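Local coordinates for protein Zgc:56074 (Danio rerio, PDB 3E9E) that probably hydrolyses fructose 2,6-bisphosphate and fructose 1,6-bisphosphate as a histidine phosphatase, so restraining glycolysis, at residues S57-A62 / V181-F186; K20-Q25 / G93-R98; Q199-A204 / R238-F243; H50-F55 / Q141-E146; R88-G93 / E123-V128. The protein carries 1 engineered substitution. One frame throughout, in Å; residues are numbered along the deposited sequence.

Interaction 1 (S57-A62 / V181-F186). With PO4 (phosphate ion), chain C.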
# COMPACT_ATOMS: atom_id res chain seq x y z
N SER A 57 -0.71 -3.19 7.97
CA SER A 57 -1.30 -2.28 8.94
C SER A 57 -1.92 -3.10 10.08
O SER A 57 -2.51 -4.16 9.84
CB SER A 57 -2.37 -1.45 8.26
OG SER A 57 -3.23 -0.82 9.21
N ASN A 58 -1.78 -2.62 11.31
CA ASN A 58 -2.39 -3.33 12.44
C ASN A 58 -3.86 -2.93 12.70
O ASN A 58 -4.45 -3.32 13.71
CB ASN A 58 -1.53 -3.23 13.69
CG ASN A 58 -1.52 -1.84 14.28
OD1 ASN A 58 -1.78 -0.86 13.60
ND2 ASN A 58 -1.23 -1.75 15.56
N LEU A 59 -4.46 -2.16 11.79
CA LEU A 59 -5.91 -1.99 11.77
C LEU A 59 -6.57 -3.29 11.29
O LEU A 59 -6.09 -3.94 10.34
CB LEU A 59 -6.33 -0.81 10.88
CG LEU A 59 -5.99 0.59 11.38
CD1 LEU A 59 -6.06 1.64 10.28
CD2 LEU A 59 -6.92 0.99 12.56
N GLN A 60 -7.69 -3.64 11.92
CA GLN A 60 -8.32 -4.95 11.69
C GLN A 60 -8.67 -5.25 10.22
O GLN A 60 -8.47 -6.36 9.76
CB GLN A 60 -9.56 -5.15 12.57
CG GLN A 60 -10.18 -6.53 12.36
CD GLN A 60 -11.37 -6.81 13.25
OE1 GLN A 60 -12.15 -5.91 13.58
NE2 GLN A 60 -11.53 -8.08 13.63
N ARG A 61 -9.24 -4.28 9.51
CA ARG A 61 -9.61 -4.50 8.12
C ARG A 61 -8.40 -4.86 7.24
O ARG A 61 -8.53 -5.66 6.30
CB ARG A 61 -10.38 -3.31 7.55
CG ARG A 61 -9.61 -1.99 7.51
CD ARG A 61 -10.59 -0.83 7.52
NE ARG A 61 -9.99 0.48 7.30
CZ ARG A 61 -9.64 1.34 8.25
NH1 ARG A 61 -9.79 1.05 9.55
NH2 ARG A 61 -9.13 2.52 7.89
N ALA A 62 -7.24 -4.29 7.55
CA ALA A 62 -6.00 -4.63 6.87
C ALA A 62 -5.51 -6.02 7.27
O ALA A 62 -5.11 -6.82 6.42
CB ALA A 62 -4.91 -3.58 7.12
N VAL A 181 0.13 -4.61 2.91
CA VAL A 181 -1.32 -4.38 2.95
C VAL A 181 -1.64 -3.17 3.82
O VAL A 181 -1.28 -3.14 5.00
CB VAL A 181 -2.11 -5.62 3.41
CG1 VAL A 181 -3.64 -5.35 3.42
CG2 VAL A 181 -1.80 -6.81 2.47
N SER A 182 -2.28 -2.16 3.23
CA SER A 182 -2.44 -0.87 3.88
C SER A 182 -3.79 -0.27 3.48
O SER A 182 -4.76 -1.00 3.24
CB SER A 182 -1.27 0.07 3.56
OG SER A 182 -1.36 1.29 4.30
N HIS A 183 -3.83 1.05 3.40
CA HIS A 183 -5.08 1.81 3.32
C HIS A 183 -5.00 2.86 2.23
O HIS A 183 -3.90 3.27 1.85
CB HIS A 183 -5.35 2.46 4.68
CG HIS A 183 -5.39 1.46 5.79
ND1 HIS A 183 -6.52 0.72 6.07
CD2 HIS A 183 -4.41 0.99 6.60
CE1 HIS A 183 -6.25 -0.13 7.04
NE2 HIS A 183 -4.98 0.02 7.40
N GLY A 184 -6.16 3.30 1.76
CA GLY A 184 -6.26 4.19 0.59
C GLY A 184 -5.46 5.48 0.65
O GLY A 184 -4.74 5.80 -0.30
N ALA A 185 -5.56 6.25 1.74
CA ALA A 185 -4.89 7.55 1.73
C ALA A 185 -3.39 7.37 1.93
O ALA A 185 -2.59 8.06 1.32
CB ALA A 185 -5.50 8.56 2.79
N PHE A 186 -3.02 6.46 2.82
CA PHE A 186 -1.62 6.11 3.01
C PHE A 186 -0.96 5.62 1.72
O PHE A 186 0.16 6.03 1.40
CB PHE A 186 -1.48 5.01 4.08
CG PHE A 186 -0.06 4.73 4.45
CD1 PHE A 186 0.54 5.46 5.48
CD2 PHE A 186 0.68 3.77 3.76
CE1 PHE A 186 1.87 5.24 5.82
CE2 PHE A 186 2.00 3.55 4.07
CZ PHE A 186 2.61 4.28 5.12
P PO4 C . -9.28 2.37 4.03
O1 PO4 C . -8.60 3.18 5.12
O2 PO4 C . -8.33 2.30 2.84
O3 PO4 C . -9.59 0.99 4.53
O4 PO4 C . -10.56 3.10 3.69
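H183 drives its imidazole in among S57, L59 and A62, and the packing is closest round NE2. S57 OG lies at the ring edge, near the ring plane, 2.7 Å from H183 NE2, a hydrogen bond in which either partner could be the donor. With chi1 at 164°, OG of S57 is swung opposite the backbone N, a position from which it also accepts from L59 N at 3.2 Å and closes an ST turn. Two bonds thus fix the hydroxyl that fixes the ring. Apolar groups press on the same nitrogen: L59 CD1 sits over one ring face, 3.5 Å from H183 NE2, while A62 CB approaches obliquely. Next to this packing, S57 N donates to V181 O over 3.0 Å in a nearly straight bond (171°), tying the exit of strand 53-56 to the end of its parallel neighbour 177-182. This is the phosphate pocket of the histidine phosphatase fold, built where the strands end; H183, inferred to stabilise the transition state, is the N-cap of helix 184-197, and A11 nearby is an engineered alanine at the phosphohistidine position. Toward the bound phosphate, probably from the crystallisation liquor, the hold of H183 is looser: ND1 makes two weak bonds, to O1 and O3, each 3.4 Å long. R61 grips more firmly, NE donating to phosphate O3 at 2.8 Å and NH2 to O1, with H183 CE1 over one guanidinium face and the two planes 60° apart. G184 N, in the first turn of the helix, reaches phosphate O2 at 2.6 Å, and R10 adds a further donor.

Interaction 2 (K20-Q25 / G93-R98)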
# COMPACT_ATOMS: atom_id res chain seq x y z
N LYS A 20 -19.75 5.98 2.91
CA LYS A 20 -18.77 7.02 2.55
C LYS A 20 -18.33 7.84 3.76
O LYS A 20 -18.23 9.07 3.70
CB LYS A 20 -19.32 7.95 1.46
CG LYS A 20 -19.84 7.22 0.21
CD LYS A 20 -20.54 8.21 -0.71
CE LYS A 20 -20.86 7.58 -2.06
NZ LYS A 20 -22.03 8.28 -2.67
N LEU A 21 -18.07 7.15 4.87
CA LEU A 21 -17.59 7.78 6.09
C LEU A 21 -16.07 7.72 6.15
O LEU A 21 -15.47 6.74 5.73
CB LEU A 21 -18.17 7.08 7.32
CG LEU A 21 -19.69 6.99 7.47
CD1 LEU A 21 -20.06 6.29 8.79
CD2 LEU A 21 -20.39 8.37 7.37
N LEU A 22 -15.44 8.77 6.68
CA LEU A 22 -14.00 8.78 6.89
C LEU A 22 -13.58 7.86 8.05
O LEU A 22 -14.00 8.06 9.20
CB LEU A 22 -13.55 10.20 7.17
CG LEU A 22 -12.14 10.63 6.81
CD1 LEU A 22 -11.88 10.42 5.33
CD2 LEU A 22 -12.00 12.08 7.20
N GLN A 23 -12.74 6.87 7.75
CA GLN A 23 -12.38 5.86 8.75
C GLN A 23 -11.12 6.16 9.55
O GLN A 23 -11.13 6.18 10.80
CB GLN A 23 -12.35 4.46 8.13
CG GLN A 23 -13.76 3.98 7.82
CD GLN A 23 -13.84 2.56 7.35
OE1 GLN A 23 -13.66 1.62 8.11
NE2 GLN A 23 -14.15 2.38 6.08
N GLY A 24 -10.04 6.40 8.81
CA GLY A 24 -8.75 6.73 9.37
C GLY A 24 -8.29 5.67 10.34
O GLY A 24 -8.48 4.48 10.11
N GLN A 25 -7.67 6.11 11.43
CA GLN A 25 -7.09 5.17 12.37
C GLN A 25 -8.07 4.87 13.50
O GLN A 25 -7.99 3.82 14.13
CB GLN A 25 -5.80 5.72 12.97
CG GLN A 25 -4.69 5.99 11.98
CD GLN A 25 -3.39 6.32 12.67
OE1 GLN A 25 -3.18 5.91 13.82
NE2 GLN A 25 -2.52 7.05 12.00
N GLY A 93 -8.27 12.55 12.74
CA GLY A 93 -8.67 13.19 14.02
C GLY A 93 -10.16 13.21 14.26
O GLY A 93 -10.83 12.17 14.12
N VAL A 94 -10.68 14.39 14.61
CA VAL A 94 -12.10 14.58 14.94
C VAL A 94 -13.04 14.37 13.76
O VAL A 94 -14.25 14.16 13.95
CB VAL A 94 -12.40 15.98 15.61
CG1 VAL A 94 -11.58 16.14 16.91
CG2 VAL A 94 -12.18 17.14 14.62
N ALA A 95 -12.50 14.44 12.54
CA ALA A 95 -13.29 14.24 11.31
C ALA A 95 -13.65 12.76 11.08
O ALA A 95 -14.52 12.45 10.26
CB ALA A 95 -12.54 14.79 10.10
N GLU A 96 -12.99 11.87 11.81
CA GLU A 96 -13.17 10.43 11.60
C GLU A 96 -14.57 10.01 12.05
O GLU A 96 -15.03 10.41 13.11
CB GLU A 96 -12.07 9.63 12.32
CG GLU A 96 -10.70 9.81 11.66
CD GLU A 96 -9.56 9.00 12.29
OE1 GLU A 96 -9.72 8.48 13.42
OE2 GLU A 96 -8.49 8.91 11.66
N GLY A 97 -15.26 9.23 11.23
CA GLY A 97 -16.63 8.85 11.54
C GLY A 97 -17.64 9.72 10.82
O GLY A 97 -18.79 9.32 10.66
N ARG A 98 -17.22 10.91 10.38
CA ARG A 98 -18.09 11.80 9.61
C ARG A 98 -18.01 11.43 8.13
O ARG A 98 -17.03 10.82 7.69
CB ARG A 98 -17.66 13.25 9.81
CG ARG A 98 -17.71 13.74 11.26
CD ARG A 98 -19.12 13.85 11.79
NE ARG A 98 -19.87 14.83 11.01
CZ ARG A 98 -21.06 14.60 10.46
NH1 ARG A 98 -21.68 13.43 10.62
NH2 ARG A 98 -21.65 15.57 9.76
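L22 and E96, the residues with most surface buried here, face each other across two irregular loops, L22 working mainly through its backbone and E96 through its carboxylate. L22 uses both of its peptide atoms: its N donates to R98 O at 2.8 Å, and its O accepts from G97 N at 2.7 Å, the second donor lying in the carbonyl plane. Both bonds engage the last two residues of a type II turn from A95 to R98, whose third residue, G97, has backbone angles that would jam a CB against the preceding carbonyl oxygen. The side chain of L22 departs with CG opposite the backbone N (chi1 -152°), which carries CD2 to 4.0 Å from A95 CB; L103 of helix 100-109 packs on both of these residues.

E96 stretches out beyond CG and runs alongside the Q23 carbonyl, its CD 3.6 Å from Q23 O. At the end, E96 OE2 accepts from Q25 N at 2.9 Å, met from above the carboxylate plane (48° out of it), and also from F92 N of its own loop. The oxygen comes within 3.2 Å of G24 CA, so closely that a CB on G24 would clash with it; the positive phi of G24 points the same way. Beside it, G24 O accepts from R61 NH2, and the Q23 side chain lies about 4 Å from the bound phosphate at the nearest atoms. Two backbone N-H groups converging on one carboxylate oxygen would be expected to stabilise E96 in its ionised form, and a loop without regular strand pairing is tied here partly through a carboxylate.

Interaction 3 (Q199-A204 / R238-F243)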
# COMPACT_ATOMS: atom_id res chain seq x y z
N GLN A 199 11.31 9.77 -7.79
CA GLN A 199 11.36 9.79 -9.26
C GLN A 199 11.44 8.40 -9.94
O GLN A 199 12.22 8.20 -10.90
CB GLN A 199 12.55 10.62 -9.71
CG GLN A 199 12.56 12.09 -9.34
CD GLN A 199 13.74 12.78 -10.01
OE1 GLN A 199 14.83 12.84 -9.45
NE2 GLN A 199 13.53 13.25 -11.25
N CYS A 200 10.64 7.45 -9.47
CA CYS A 200 10.68 6.08 -9.97
C CYS A 200 10.35 6.04 -11.46
O CYS A 200 9.69 6.95 -11.97
CB CYS A 200 9.71 5.19 -9.19
SG CYS A 200 7.97 5.54 -9.52
N CYS A 201 10.81 5.00 -12.15
CA CYS A 201 10.50 4.78 -13.56
C CYS A 201 9.06 4.33 -13.69
O CYS A 201 8.54 3.62 -12.82
CB CYS A 201 11.39 3.69 -14.16
SG CYS A 201 13.16 3.96 -13.91
N LEU A 202 8.44 4.73 -14.80
CA LEU A 202 7.08 4.32 -15.14
C LEU A 202 7.04 3.57 -16.46
O LEU A 202 7.73 3.94 -17.42
CB LEU A 202 6.14 5.55 -15.19
CG LEU A 202 6.02 6.28 -13.87
CD1 LEU A 202 5.41 7.67 -14.07
CD2 LEU A 202 5.25 5.44 -12.87
N PRO A 203 6.22 2.51 -16.52
CA PRO A 203 6.09 1.69 -17.72
C PRO A 203 5.04 2.22 -18.69
O PRO A 203 4.41 3.26 -18.43
CB PRO A 203 5.55 0.39 -17.15
CG PRO A 203 4.63 0.86 -16.08
CD PRO A 203 5.33 2.04 -15.45
N ALA A 204 4.91 1.52 -19.82
CA ALA A 204 3.66 1.42 -20.59
C ALA A 204 2.62 2.49 -20.30
O ALA A 204 1.71 2.29 -19.48
CB ALA A 204 3.05 0.00 -20.41
N ARG A 238 17.41 1.83 -8.03
CA ARG A 238 16.34 1.90 -9.01
C ARG A 238 15.00 1.52 -8.37
O ARG A 238 14.90 0.55 -7.61
CB ARG A 238 16.63 0.98 -10.20
CG ARG A 238 15.60 1.05 -11.32
CD ARG A 238 15.51 -0.28 -12.12
NE ARG A 238 14.99 0.02 -13.45
CZ ARG A 238 15.72 0.05 -14.55
NH1 ARG A 238 17.02 -0.27 -14.50
NH2 ARG A 238 15.16 0.37 -15.71
N ILE A 239 13.98 2.31 -8.68
CA ILE A 239 12.62 1.96 -8.34
C ILE A 239 11.82 1.96 -9.65
O ILE A 239 11.79 2.98 -10.36
CB ILE A 239 12.02 2.97 -7.34
CG1 ILE A 239 12.90 3.07 -6.10
CG2 ILE A 239 10.60 2.55 -6.94
CD1 ILE A 239 12.54 4.22 -5.17
N GLN A 240 11.19 0.83 -9.95
CA GLN A 240 10.46 0.67 -11.21
C GLN A 240 8.99 0.38 -10.91
O GLN A 240 8.66 -0.64 -10.29
CB GLN A 240 11.07 -0.46 -12.03
CG GLN A 240 10.30 -0.83 -13.28
CD GLN A 240 10.51 0.15 -14.43
OE1 GLN A 240 11.63 0.35 -14.89
NE2 GLN A 240 9.42 0.78 -14.88
N GLY A 241 8.12 1.30 -11.32
CA GLY A 241 6.68 1.08 -11.29
C GLY A 241 6.31 0.01 -12.29
O GLY A 241 6.94 -0.09 -13.34
N VAL A 242 5.30 -0.80 -11.96
CA VAL A 242 4.87 -1.87 -12.86
C VAL A 242 3.40 -1.65 -13.20
O VAL A 242 3.06 -1.51 -14.36
CB VAL A 242 5.08 -3.27 -12.27
CG1 VAL A 242 4.61 -4.36 -13.31
CG2 VAL A 242 6.57 -3.52 -11.94
N PHE A 243 2.54 -1.62 -12.18
CA PHE A 243 1.14 -1.30 -12.36
C PHE A 243 0.60 -0.69 -11.07
O PHE A 243 1.17 -0.90 -10.00
CB PHE A 243 0.29 -2.50 -12.79
CG PHE A 243 0.34 -3.68 -11.84
CD1 PHE A 243 -0.45 -3.71 -10.68
CD2 PHE A 243 1.13 -4.80 -12.15
CE1 PHE A 243 -0.42 -4.83 -9.82
CE2 PHE A 243 1.18 -5.91 -11.31
CZ PHE A 243 0.38 -5.94 -10.15
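C201 and Q240 meet through both backbone and side chain. C201 N donates to I239 O at 2.9 Å and C201 O accepts from G241 N at 2.8 Å, the two bonds straddling Q240 as in a parallel bridge. The Q240 side chain starts away from 199-204: its CB carries CG opposite the backbone N (chi1 173°), and a bend at chi2 (78°) then folds the amide back over the neighbouring loop. CD lies 3.7 Å from C201 CB, OE1 approaches the same carbon at 3.4 Å and faces the guanidinium edge of R238, and NE2 donates to G241 O at 3.0 Å, with each partner in the plane of the other. An alanine at Q240 is likely to uncover the CB of C201 and deprive G241 O of its amide donor. Further along, P203 CD rests 3.4 Å from G241 O and P203 CG 3.3 Å from V242 O, while C200 CB touches I239 CG2 on the other side of the bridge. Remote from the catalytic pocket, this is a single parallel bridge added to the outermost strand, 233-246, of the mixed sheet, just ahead of a classic beta bulge at V242 and F243 opposite R222.

Interaction 4 (H50-F55 / Q141-E146)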
# COMPACT_ATOMS: atom_id res chain seq x y z
N HIS A 50 4.73 -16.39 -4.61
CA HIS A 50 5.32 -16.60 -3.29
C HIS A 50 5.76 -15.27 -2.70
O HIS A 50 6.64 -14.61 -3.22
CB HIS A 50 6.52 -17.55 -3.35
CG HIS A 50 7.20 -17.72 -2.03
ND1 HIS A 50 8.57 -17.66 -1.89
CD2 HIS A 50 6.70 -17.93 -0.80
CE1 HIS A 50 8.88 -17.83 -0.62
NE2 HIS A 50 7.76 -17.97 0.07
N PHE A 51 5.11 -14.87 -1.61
CA PHE A 51 5.51 -13.68 -0.87
C PHE A 51 6.48 -14.10 0.23
O PHE A 51 6.11 -14.78 1.18
CB PHE A 51 4.27 -12.97 -0.31
CG PHE A 51 3.29 -12.53 -1.37
CD1 PHE A 51 3.65 -11.57 -2.32
CD2 PHE A 51 2.00 -13.08 -1.44
CE1 PHE A 51 2.76 -11.17 -3.33
CE2 PHE A 51 1.11 -12.67 -2.44
CZ PHE A 51 1.49 -11.70 -3.38
N THR A 52 7.75 -13.72 0.06
CA THR A 52 8.79 -14.06 1.02
C THR A 52 8.63 -13.24 2.30
O THR A 52 9.11 -13.62 3.35
CB THR A 52 10.21 -13.80 0.43
OG1 THR A 52 10.31 -12.45 -0.04
CG2 THR A 52 10.53 -14.75 -0.73
N ASN A 53 7.96 -12.09 2.21
CA ASN A 53 7.80 -11.19 3.35
C ASN A 53 6.44 -10.50 3.23
O ASN A 53 6.02 -10.11 2.13
CB ASN A 53 8.91 -10.14 3.41
CG ASN A 53 10.31 -10.75 3.47
OD1 ASN A 53 10.85 -11.17 2.45
ND2 ASN A 53 10.89 -10.81 4.66
N VAL A 54 5.76 -10.36 4.37
CA VAL A 54 4.42 -9.75 4.42
C VAL A 54 4.36 -8.73 5.56
O VAL A 54 4.62 -9.07 6.73
CB VAL A 54 3.31 -10.80 4.62
CG1 VAL A 54 1.96 -10.12 4.85
CG2 VAL A 54 3.26 -11.82 3.42
N PHE A 55 3.99 -7.50 5.20
CA PHE A 55 3.88 -6.34 6.11
C PHE A 55 2.48 -5.75 6.03
O PHE A 55 1.99 -5.45 4.91
CB PHE A 55 4.93 -5.28 5.75
CG PHE A 55 6.32 -5.83 5.66
CD1 PHE A 55 7.08 -6.00 6.80
CD2 PHE A 55 6.84 -6.24 4.44
CE1 PHE A 55 8.37 -6.56 6.72
CE2 PHE A 55 8.10 -6.78 4.33
CZ PHE A 55 8.88 -6.94 5.48
N GLN A 141 16.06 -2.48 5.04
CA GLN A 141 16.91 -3.15 6.02
C GLN A 141 16.50 -4.61 6.20
O GLN A 141 17.34 -5.51 6.13
CB GLN A 141 16.92 -2.38 7.35
CG GLN A 141 17.76 -3.02 8.48
CD GLN A 141 19.24 -3.24 8.13
OE1 GLN A 141 19.90 -2.37 7.55
NE2 GLN A 141 19.78 -4.41 8.51
N ARG A 142 15.20 -4.86 6.39
CA ARG A 142 14.69 -6.23 6.54
C ARG A 142 14.86 -7.09 5.27
O ARG A 142 15.27 -8.27 5.36
CB ARG A 142 13.23 -6.20 7.01
CG ARG A 142 12.43 -7.48 6.82
CD ARG A 142 12.80 -8.59 7.82
NE ARG A 142 12.61 -8.18 9.21
CZ ARG A 142 11.43 -7.90 9.77
NH1 ARG A 142 10.31 -7.97 9.05
NH2 ARG A 142 11.36 -7.54 11.04
N MET A 143 14.55 -6.52 4.10
CA MET A 143 14.73 -7.24 2.83
C MET A 143 16.21 -7.59 2.54
O MET A 143 16.51 -8.72 2.17
CB MET A 143 14.08 -6.50 1.64
CG MET A 143 12.56 -6.32 1.73
SD MET A 143 11.63 -7.84 2.07
CE MET A 143 11.72 -8.59 0.45
N PHE A 144 17.12 -6.64 2.72
CA PHE A 144 18.54 -6.91 2.51
C PHE A 144 19.08 -7.94 3.52
O PHE A 144 19.92 -8.78 3.16
CB PHE A 144 19.37 -5.62 2.58
CG PHE A 144 20.70 -5.75 1.91
CD1 PHE A 144 20.83 -5.48 0.54
CD2 PHE A 144 21.83 -6.19 2.62
CE1 PHE A 144 22.06 -5.62 -0.11
CE2 PHE A 144 23.07 -6.34 1.99
CZ PHE A 144 23.19 -6.05 0.62
N GLU A 145 18.60 -7.88 4.76
CA GLU A 145 19.02 -8.81 5.82
C GLU A 145 18.74 -10.24 5.45
O GLU A 145 19.61 -11.10 5.61
CB GLU A 145 18.29 -8.54 7.12
CG GLU A 145 18.98 -7.58 8.02
CD GLU A 145 18.15 -7.30 9.25
OE1 GLU A 145 17.71 -8.29 9.89
OE2 GLU A 145 17.94 -6.12 9.58
N GLU A 146 17.52 -10.50 5.00
CA GLU A 146 17.14 -11.86 4.68
C GLU A 146 17.57 -12.24 3.27
O GLU A 146 17.76 -13.42 3.00
CB GLU A 146 15.64 -12.09 4.83
CG GLU A 146 15.01 -11.44 6.02
CD GLU A 146 13.65 -11.99 6.33
OE1 GLU A 146 13.00 -12.55 5.42
OE2 GLU A 146 13.22 -11.86 7.50
O HOH W 1 9.33 -10.02 7.13
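The F55 ring meets the helix at its edge: R142 NH1 lies near the ring plane, 3.3 Å from F55 CE1, and M143 SD is at the rim near CE2, while segment 141-146 places nothing over either face. Although ring and guanidinium planes are only 18° apart, NH1 lies beside the ring near its plane and not over a face, so the two do not stack; R142 CG adds a contact to F55 CZ at 3.8 Å. The N53 amide and E146 carboxylate, planes 48° apart, are joined by a bond from N53 ND2 to E146 OE1 (2.8 Å), the donor arriving from well above the carboxylate plane. A water 3.0 Å from N53 ND2 also takes a weak bond from R142 NH1. The other end of the amide is fixed too, since N53 OD1 accepts from T52 OG1 at 2.9 Å and from H147 NE2. Bends at chi2 and chi3 lay the end of M143 along this amide, with both SD and CE 3.4 Å from N53 OD1. The axes of strand 53-55 and helix 141-146 pass 10.9 Å apart and run nearly antiparallel (164°), the geometry of a helix packed on the central sheet of an alpha/beta fold.

Interaction 5 (R88-G93 / E123-V128)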
# COMPACT_ATOMS: atom_id res chain seq x y z
N ARG A 88 -0.50 2.07 9.12
CA ARG A 88 -1.85 2.52 9.45
C ARG A 88 -2.31 3.63 8.53
O ARG A 88 -1.52 4.46 8.09
CB ARG A 88 -1.93 2.98 10.91
CG ARG A 88 -1.82 1.82 11.91
CD ARG A 88 -1.53 2.33 13.34
NE ARG A 88 -2.74 2.88 13.96
CZ ARG A 88 -3.69 2.14 14.53
NH1 ARG A 88 -3.59 0.81 14.53
NH2 ARG A 88 -4.74 2.72 15.08
N GLU A 89 -3.61 3.65 8.25
CA GLU A 89 -4.22 4.76 7.51
C GLU A 89 -3.87 6.11 8.13
O GLU A 89 -3.59 6.20 9.33
CB GLU A 89 -5.75 4.61 7.46
CG GLU A 89 -6.42 5.72 6.65
CD GLU A 89 -5.95 5.75 5.20
OE1 GLU A 89 -4.73 5.90 4.94
OE2 GLU A 89 -6.81 5.61 4.31
N ARG A 90 -3.85 7.14 7.29
CA ARG A 90 -3.76 8.52 7.75
C ARG A 90 -4.81 8.77 8.84
O ARG A 90 -5.96 8.36 8.71
CB ARG A 90 -3.97 9.48 6.58
CG ARG A 90 -3.97 10.95 7.00
CD ARG A 90 -3.91 11.88 5.81
NE ARG A 90 -3.67 13.26 6.23
CZ ARG A 90 -3.80 14.33 5.44
NH1 ARG A 90 -4.17 14.19 4.17
NH2 ARG A 90 -3.56 15.54 5.94
N GLY A 91 -4.40 9.42 9.93
CA GLY A 91 -5.35 9.81 10.96
C GLY A 91 -6.06 11.07 10.54
O GLY A 91 -5.42 12.03 10.12
N PHE A 92 -7.39 11.10 10.64
CA PHE A 92 -8.13 12.31 10.33
C PHE A 92 -8.76 12.94 11.57
O PHE A 92 -9.67 13.75 11.45
CB PHE A 92 -9.19 12.05 9.25
CG PHE A 92 -8.60 11.73 7.90
CD1 PHE A 92 -8.25 12.76 7.03
CD2 PHE A 92 -8.38 10.40 7.52
CE1 PHE A 92 -7.68 12.46 5.78
CE2 PHE A 92 -7.82 10.10 6.26
CZ PHE A 92 -7.48 11.12 5.40
N GLY A 93 -8.27 12.55 12.74
CA GLY A 93 -8.67 13.19 14.02
C GLY A 93 -10.16 13.21 14.26
O GLY A 93 -10.83 12.17 14.12
N GLU A 123 -3.34 13.71 11.21
CA GLU A 123 -1.96 13.87 10.75
C GLU A 123 -1.91 14.76 9.53
O GLU A 123 -2.82 14.73 8.70
CB GLU A 123 -1.31 12.53 10.34
CG GLU A 123 -1.29 11.47 11.41
CD GLU A 123 -0.83 10.14 10.85
OE1 GLU A 123 -1.70 9.34 10.43
OE2 GLU A 123 0.40 9.89 10.83
N THR A 124 -0.83 15.52 9.40
CA THR A 124 -0.55 16.25 8.17
C THR A 124 -0.01 15.29 7.10
O THR A 124 0.42 14.16 7.40
CB THR A 124 0.52 17.34 8.38
OG1 THR A 124 1.78 16.70 8.66
CG2 THR A 124 0.12 18.35 9.54
N LEU A 125 -0.02 15.76 5.86
CA LEU A 125 0.55 15.02 4.74
C LEU A 125 1.99 14.66 5.05
O LEU A 125 2.41 13.53 4.86
CB LEU A 125 0.51 15.86 3.46
CG LEU A 125 -0.82 15.89 2.71
CD1 LEU A 125 -0.71 16.85 1.52
CD2 LEU A 125 -1.14 14.48 2.24
N GLU A 126 2.74 15.65 5.55
CA GLU A 126 4.14 15.45 5.90
C GLU A 126 4.34 14.36 6.95
O GLU A 126 5.33 13.62 6.90
CB GLU A 126 4.77 16.77 6.36
CG GLU A 126 6.28 16.85 6.09
CD GLU A 126 6.65 16.52 4.63
OE1 GLU A 126 5.89 16.91 3.71
OE2 GLU A 126 7.70 15.88 4.40
N GLN A 127 3.41 14.24 7.90
CA GLN A 127 3.54 13.21 8.93
C GLN A 127 3.34 11.80 8.36
O GLN A 127 4.07 10.87 8.70
CB GLN A 127 2.58 13.47 10.09
CG GLN A 127 2.96 14.72 10.90
CD GLN A 127 2.01 14.98 12.04
OE1 GLN A 127 0.81 15.09 11.83
NE2 GLN A 127 2.55 15.05 13.26
N VAL A 128 2.35 11.65 7.49
CA VAL A 128 2.10 10.35 6.86
C VAL A 128 3.31 10.00 5.96
O VAL A 128 3.87 8.93 6.09
CB VAL A 128 0.78 10.37 6.07
CG1 VAL A 128 0.49 8.99 5.48
CG2 VAL A 128 -0.36 10.83 6.97
O HOH W 2 -5.64 14.48 8.45
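G91 and E123, their CA atoms 5.3 Å apart, join two loop backbones that meet just ahead of helix 125-147. E123 N donates to G91 O at 2.9 Å, arriving from above the carbonyl plane. The return bond ends on a side chain: G91 N donates to E123 OE1 at 2.7 Å, on the anti lone pair, while OE2 forms a salt bridge with R131. A water donates to both G91 O and E123 O.

R90 supplies the second grip. Extended from CG to NE after a chi1 of 177°, it brings NE and NH2 side-on to a single atom, E123 O, each 3.0 Å away. That oxygen lies in the guanidinium plane; NH2 meets it on a lone pair, whereas NE stands 39° above the carbonyl plane. R90 CG crosses V128 CG2 at 3.6 Å, L125 CD2 lies 3.6 Å from R90 NH1, and L125 N sits over one face of the guanidinium. A methionine in place of R90 would probably leave E123 O without its two guanidinium donors and loosen one of the ties between the loop and the start of the helix.

T124 and Q127 close a capping box at the N terminus of that helix. On the pocket side, E89 OE1 accepts from R90 N at 2.8 Å and also from F186 N. The contact thus joins the loop carrying E89, the inferred proton donor/acceptor of this histidine phosphatase, to the capped start of helix 125-147.

Interactions 1, 2 and 5 cluster round the active site, with centres 12 to 14 Å apart. Interactions 1 and 2 touch, N58 OD1 with R88 NH1 connects 1 with 5, Q25 OE1 with R88 NE connects 2 with 5, and 2 and 5 share G93. The centre of interaction 4 lies about 19 Å from that of interaction 1, but V181 N and F55 O join the two on neighbouring strands, and it uses helix 125-147 as interaction 5 does. Interaction 3 comes last along the chain, opening after the others have closed, at the far edge of the sheet. Segments of 1 and 2 alternate in sequence, whereas 5 is nested within 1, so the pocket is assembled from loops far apart in sequence, gathered round the ends of strands 53-56 and 177-182.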